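Local atomic coordinates of Mll7089 protein (PDB entry 2OZ8), a protein that is of unknown function but, as a putative mandelate racemase relative of the enolase superfamily, probably binds magnesium and may act as a hydro-lyase. Residues K134-F142 / Y161-H170. Numbering follows the deposited sequence.
Sequences KAYASGLDF and YSAFKIKVGH. With SO4 (sulfate ion), chain D.
Phe-142 and His-170 lie nearly flat against each other in an offset stack, centroids 3.9 Å apart and planes at 15°, with CZ of Phe-142 over the middle of the imidazole. The stack lies beyond the C-terminal ends of strands 132-138 and 163-167, parallel neighbours in the enolase-type barrel, joined through helix 146-158 as a beta-alpha-beta unit. The sulfate, probably from the crystallisation liquor, sits at the edge of both rings; ND1 of His-170 makes a short, bent, weak hydrogen bond to its O4, to be read with caution at this resolution. An alanine in place of His-170 would probably leave this phenyl face without its partner and take away the weak ND1 contact to the sulfate. At the other end, the Tyr-161 ring takes the methyl of Ala-137 over one face, a CH-pi contact. Between them, Lys-165 N reaches Ala-137 O at 2.8 Å, and Gly-139 N bonds to Lys-165 O. Tyr-136, its CG wedged between backbone N and carbonyl carbon (chi1 63°), turns its ring edge to Lys-165 CE. Its OH receives a weak hydrogen bond from Lys-165 NZ, which also forms salt bridges with Glu-224 and Glu-317. Past the strand, Asp-141 OD1 accepts a hydrogen bond from Lys-167 N, 3.1 Å away, on its syn side but 23° out of the carboxylate plane.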
ATOM      1  N   LYS A 134      23.319  11.485  30.097  1.00 36.09           N
ATOM      2  CA  LYS A 134      22.339  11.361  31.190  1.00 36.32           C
ATOM      3  C   LYS A 134      21.991   9.932  31.520  1.00 36.40           C
ATOM      4  O   LYS A 134      21.785   9.075  30.626  1.00 36.28           O
ATOM      5  CB  LYS A 134      21.050  12.053  30.793  1.00 35.96           C
ATOM      6  CG  LYS A 134      21.259  13.527  30.503  1.00 38.60           C
ATOM      7  CD  LYS A 134      19.931  14.240  30.335  1.00 39.03           C
ATOM      8  CE  LYS A 134      19.775  14.665  28.937  1.00 42.83           C
ATOM      9  NZ  LYS A 134      18.612  15.586  28.875  1.00 49.40           N
ATOM     10  N   ALA A 135      21.858   9.676  32.810  1.00 36.31           N
ATOM     11  CA  ALA A 135      21.531   8.348  33.263  1.00 36.47           C
ATOM     12  C   ALA A 135      20.184   8.439  33.976  1.00 36.59           C
ATOM     13  O   ALA A 135      19.912   9.417  34.639  1.00 36.77           O
ATOM     14  CB  ALA A 135      22.650   7.825  34.208  1.00 36.79           C
ATOM     15  N   TYR A 136      19.320   7.445  33.810  1.00 35.80           N
ATOM     16  CA  TYR A 136      18.073   7.462  34.535  1.00 35.64           C
ATOM     17  C   TYR A 136      18.064   6.291  35.483  1.00 35.61           C
ATOM     18  O   TYR A 136      18.766   5.317  35.263  1.00 36.17           O
ATOM     19  CB  TYR A 136      16.850   7.459  33.613  1.00 35.04           C
ATOM     20  CG  TYR A 136      16.683   6.254  32.727  1.00 31.82           C
ATOM     21  CD1 TYR A 136      15.948   5.180  33.157  1.00 32.98           C
ATOM     22  CD2 TYR A 136      17.191   6.224  31.450  1.00 28.95           C
ATOM     23  CE1 TYR A 136      15.726   4.091  32.344  1.00 33.14           C
ATOM     24  CE2 TYR A 136      16.979   5.125  30.591  1.00 27.92           C
ATOM     25  CZ  TYR A 136      16.243   4.066  31.065  1.00 31.38           C
ATOM     26  OH  TYR A 136      16.004   2.935  30.335  1.00 34.41           O
ATOM     27  N   ALA A 137      17.308   6.423  36.559  1.00 35.10           N
ATOM     28  CA  ALA A 137      17.323   5.429  37.599  1.00 35.32           C
ATOM     29  C   ALA A 137      16.193   4.455  37.301  1.00 34.44           C
ATOM     30  O   ALA A 137      15.084   4.876  37.124  1.00 33.97           O
ATOM     31  CB  ALA A 137      17.118   6.091  38.959  1.00 34.36           C
ATOM     32  N   SER A 138      16.498   3.168  37.278  1.00 34.38           N
ATOM     33  CA  SER A 138      15.578   2.142  36.871  1.00 34.60           C
ATOM     34  C   SER A 138      15.508   1.062  37.935  1.00 35.94           C
ATOM     35  O   SER A 138      16.487   0.421  38.263  1.00 37.21           O
ATOM     36  CB  SER A 138      16.048   1.591  35.543  1.00 33.76           C
ATOM     37  OG  SER A 138      15.278   0.507  35.132  1.00 32.41           O
ATOM     38  N   GLY A 139      14.330   0.849  38.465  1.00 37.53           N
ATOM     39  CA  GLY A 139      14.159   0.075  39.673  1.00 39.03           C
ATOM     40  C   GLY A 139      14.047  -1.409  39.457  1.00 40.58           C
ATOM     41  O   GLY A 139      14.420  -2.158  40.344  1.00 40.75           O
ATOM     42  N   LEU A 140      13.578  -1.842  38.277  1.00 41.20           N
ATOM     43  CA  LEU A 140      13.324  -3.289  38.000  1.00 41.59           C
ATOM     44  C   LEU A 140      12.463  -3.812  39.160  1.00 41.60           C
ATOM     45  O   LEU A 140      12.698  -4.885  39.731  1.00 41.35           O
ATOM     46  CB  LEU A 140      14.658  -4.074  37.839  1.00 40.99           C
ATOM     47  CG  LEU A 140      15.754  -3.456  36.930  1.00 41.72           C
ATOM     48  CD1 LEU A 140      17.051  -4.271  36.894  1.00 40.06           C
ATOM     49  CD2 LEU A 140      15.270  -3.203  35.460  1.00 42.53           C
ATOM     50  N   ASP A 141      11.466  -2.990  39.493  1.00 41.96           N
ATOM     51  CA  ASP A 141      10.840  -2.923  40.837  1.00 41.15           C
ATOM     52  C   ASP A 141       9.520  -3.578  40.895  1.00 40.35           C
ATOM     53  O   ASP A 141       8.810  -3.333  41.822  1.00 40.90           O
ATOM     54  CB  ASP A 141      10.560  -1.463  41.219  1.00 41.21           C
ATOM     55  CG  ASP A 141       9.678  -0.749  40.155  1.00 41.96           C
ATOM     56  OD1 ASP A 141      10.276  -0.322  39.159  1.00 43.15           O
ATOM     57  OD2 ASP A 141       8.415  -0.686  40.284  1.00 43.50           O
ATOM     58  N   PHE A 142       9.156  -4.381  39.925  1.00 40.83           N
ATOM     59  CA  PHE A 142       7.814  -4.922  39.904  1.00 41.93           C
ATOM     60  C   PHE A 142       7.511  -5.782  41.134  1.00 43.55           C
ATOM     61  O   PHE A 142       6.368  -5.891  41.569  1.00 44.38           O
ATOM     62  CB  PHE A 142       7.615  -5.750  38.634  1.00 42.13           C
ATOM     63  CG  PHE A 142       6.196  -6.120  38.367  1.00 41.99           C
ATOM     64  CD1 PHE A 142       5.320  -5.189  37.742  1.00 42.69           C
ATOM     65  CD2 PHE A 142       5.713  -7.366  38.755  1.00 40.14           C
ATOM     66  CE1 PHE A 142       3.971  -5.507  37.476  1.00 44.04           C
ATOM     67  CE2 PHE A 142       4.368  -7.726  38.500  1.00 43.38           C
ATOM     68  CZ  PHE A 142       3.477  -6.786  37.874  1.00 46.30           C
ATOM     69  N   TYR A 161      19.835  11.836  40.402  1.00 42.03           N
ATOM     70  CA  TYR A 161      18.937  11.428  39.302  1.00 40.79           C
ATOM     71  C   TYR A 161      17.758  12.363  39.246  1.00 40.48           C
ATOM     72  O   TYR A 161      17.275  12.835  40.287  1.00 41.61           O
ATOM     73  CB  TYR A 161      18.472   9.974  39.474  1.00 39.52           C
ATOM     74  CG  TYR A 161      19.619   8.982  39.278  1.00 39.03           C
ATOM     75  CD1 TYR A 161      19.900   8.430  38.002  1.00 36.76           C
ATOM     76  CD2 TYR A 161      20.451   8.613  40.373  1.00 40.21           C
ATOM     77  CE1 TYR A 161      20.993   7.525  37.814  1.00 36.10           C
ATOM     78  CE2 TYR A 161      21.523   7.722  40.211  1.00 39.85           C
ATOM     79  CZ  TYR A 161      21.802   7.194  38.924  1.00 39.54           C
ATOM     80  OH  TYR A 161      22.864   6.329  38.800  1.00 37.74           O
ATOM     81  N   SER A 162      17.301  12.657  38.042  1.00 40.15           N
ATOM     82  CA  SER A 162      16.111  13.486  37.838  1.00 39.52           C
ATOM     83  C   SER A 162      15.153  12.772  36.904  1.00 39.46           C
ATOM     84  O   SER A 162      14.080  13.291  36.588  1.00 39.46           O
ATOM     85  CB  SER A 162      16.491  14.839  37.280  1.00 40.03           C
ATOM     86  OG  SER A 162      17.294  14.720  36.107  1.00 42.54           O
ATOM     87  N   ALA A 163      15.536  11.562  36.477  1.00 38.74           N
ATOM     88  CA  ALA A 163      14.669  10.715  35.669  1.00 37.66           C
ATOM     89  C   ALA A 163      14.620   9.283  36.235  1.00 37.39           C
ATOM     90  O   ALA A 163      15.656   8.747  36.666  1.00 38.24           O
ATOM     91  CB  ALA A 163      15.132  10.734  34.204  1.00 37.51           C
ATOM     92  N   PHE A 164      13.430   8.671  36.214  1.00 36.05           N
ATOM     93  CA  PHE A 164      13.097   7.466  36.987  1.00 34.84           C
ATOM     94  C   PHE A 164      12.195   6.552  36.152  1.00 35.61           C
ATOM     95  O   PHE A 164      11.232   7.019  35.579  1.00 35.17           O
ATOM     96  CB  PHE A 164      12.349   7.859  38.284  1.00 33.84           C
ATOM     97  CG  PHE A 164      13.115   8.834  39.143  1.00 33.46           C
ATOM     98  CD1 PHE A 164      14.115   8.383  40.014  1.00 31.60           C
ATOM     99  CD2 PHE A 164      12.914  10.201  39.028  1.00 33.31           C
ATOM    100  CE1 PHE A 164      14.892   9.269  40.741  1.00 29.57           C
ATOM    101  CE2 PHE A 164      13.734  11.131  39.791  1.00 32.49           C
ATOM    102  CZ  PHE A 164      14.697  10.647  40.626  1.00 30.48           C
ATOM    103  N   LYS A 165      12.517   5.258  36.070  1.00 36.28           N
ATOM    104  CA  LYS A 165      11.689   4.290  35.355  1.00 36.63           C
ATOM    105  C   LYS A 165      11.208   3.200  36.290  1.00 36.69           C
ATOM    106  O   LYS A 165      12.003   2.601  37.014  1.00 37.30           O
ATOM    107  CB  LYS A 165      12.438   3.648  34.199  1.00 36.79           C
ATOM    108  CG  LYS A 165      11.550   2.794  33.302  1.00 37.86           C
ATOM    109  CD  LYS A 165      12.283   1.536  32.760  1.00 40.89           C
ATOM    110  CE  LYS A 165      13.267   1.869  31.701  1.00 42.59           C
ATOM    111  NZ  LYS A 165      13.916   0.728  30.991  1.00 44.61           N
ATOM    112  N   ILE A 166       9.903   2.948  36.241  1.00 35.73           N
ATOM    113  CA  ILE A 166       9.267   1.927  37.014  1.00 35.21           C
ATOM    114  C   ILE A 166       8.594   0.920  36.118  1.00 35.18           C
ATOM    115  O   ILE A 166       8.294   1.217  34.937  1.00 35.56           O
ATOM    116  CB  ILE A 166       8.249   2.518  38.016  1.00 35.86           C
ATOM    117  CG1 ILE A 166       7.100   3.202  37.276  1.00 33.78           C
ATOM    118  CG2 ILE A 166       9.008   3.475  39.007  1.00 34.96           C
ATOM    119  CD1 ILE A 166       5.989   3.709  38.173  1.00 35.57           C
ATOM    120  N   LYS A 167       8.376  -0.267  36.685  1.00 34.13           N
ATOM    121  CA  LYS A 167       7.734  -1.384  36.001  1.00 34.49           C
ATOM    122  C   LYS A 167       6.284  -1.386  36.281  1.00 33.97           C
ATOM    123  O   LYS A 167       5.901  -1.257  37.422  1.00 33.99           O
ATOM    124  CB  LYS A 167       8.307  -2.723  36.466  1.00 33.70           C
ATOM    125  CG  LYS A 167       9.796  -2.838  36.220  1.00 35.76           C
ATOM    126  CD  LYS A 167      10.173  -2.876  34.771  1.00 32.58           C
ATOM    127  CE  LYS A 167      11.649  -3.185  34.567  1.00 35.37           C
ATOM    128  NZ  LYS A 167      12.092  -2.936  33.127  1.00 32.80           N
ATOM    129  N   VAL A 168       5.477  -1.560  35.243  1.00 34.12           N
ATOM    130  CA  VAL A 168       4.033  -1.621  35.418  1.00 34.35           C
ATOM    131  C   VAL A 168       3.531  -2.850  34.721  1.00 34.97           C
ATOM    132  O   VAL A 168       4.327  -3.682  34.319  1.00 35.28           O
ATOM    133  CB  VAL A 168       3.303  -0.330  34.905  1.00 34.55           C
ATOM    134  CG1 VAL A 168       3.751   0.902  35.741  1.00 33.96           C
ATOM    135  CG2 VAL A 168       3.546  -0.120  33.430  1.00 32.32           C
ATOM    136  N   GLY A 169       2.210  -2.970  34.558  1.00 36.11           N
ATOM    137  CA  GLY A 169       1.643  -4.138  33.912  1.00 36.29           C
ATOM    138  C   GLY A 169       0.947  -5.078  34.859  1.00 38.04           C
ATOM    139  O   GLY A 169       0.617  -6.185  34.450  1.00 37.48           O
ATOM    140  N   HIS A 170       0.727  -4.654  36.116  1.00 39.38           N
ATOM    141  CA  HIS A 170      -0.161  -5.383  37.040  1.00 42.29           C
ATOM    142  C   HIS A 170      -1.511  -5.694  36.438  1.00 43.97           C
ATOM    143  O   HIS A 170      -2.104  -4.833  35.761  1.00 44.14           O
ATOM    144  CB  HIS A 170      -0.373  -4.616  38.369  1.00 42.81           C
ATOM    145  CG  HIS A 170       0.776  -4.754  39.299  1.00 45.92           C
ATOM    146  ND1 HIS A 170       0.924  -5.846  40.128  1.00 47.20           N
ATOM    147  CD2 HIS A 170       1.909  -4.022  39.424  1.00 50.11           C
ATOM    148  CE1 HIS A 170       2.092  -5.765  40.741  1.00 49.85           C
ATOM    149  NE2 HIS A 170       2.706  -4.664  40.341  1.00 50.80           N
TER
HETATM  150  S   SO4 D 389       0.181  -9.263  38.742  1.00 57.59           S
HETATM  151  O1  SO4 D 389       1.381  -9.737  38.019  1.00 59.47           O
HETATM  152  O2  SO4 D 389      -0.647  -8.660  37.691  1.00 61.92           O
HETATM  153  O3  SO4 D 389      -0.610 -10.322  39.396  1.00 58.65           O
HETATM  154  O4  SO4 D 389       0.576  -8.325  39.813  1.00 60.66           O
HETATM  155  O   HOH W   1      18.679  11.413  35.896  1.00 39.69           O
HETATM  156  O   HOH W   2      13.002  -0.181  35.933  1.00 38.83           O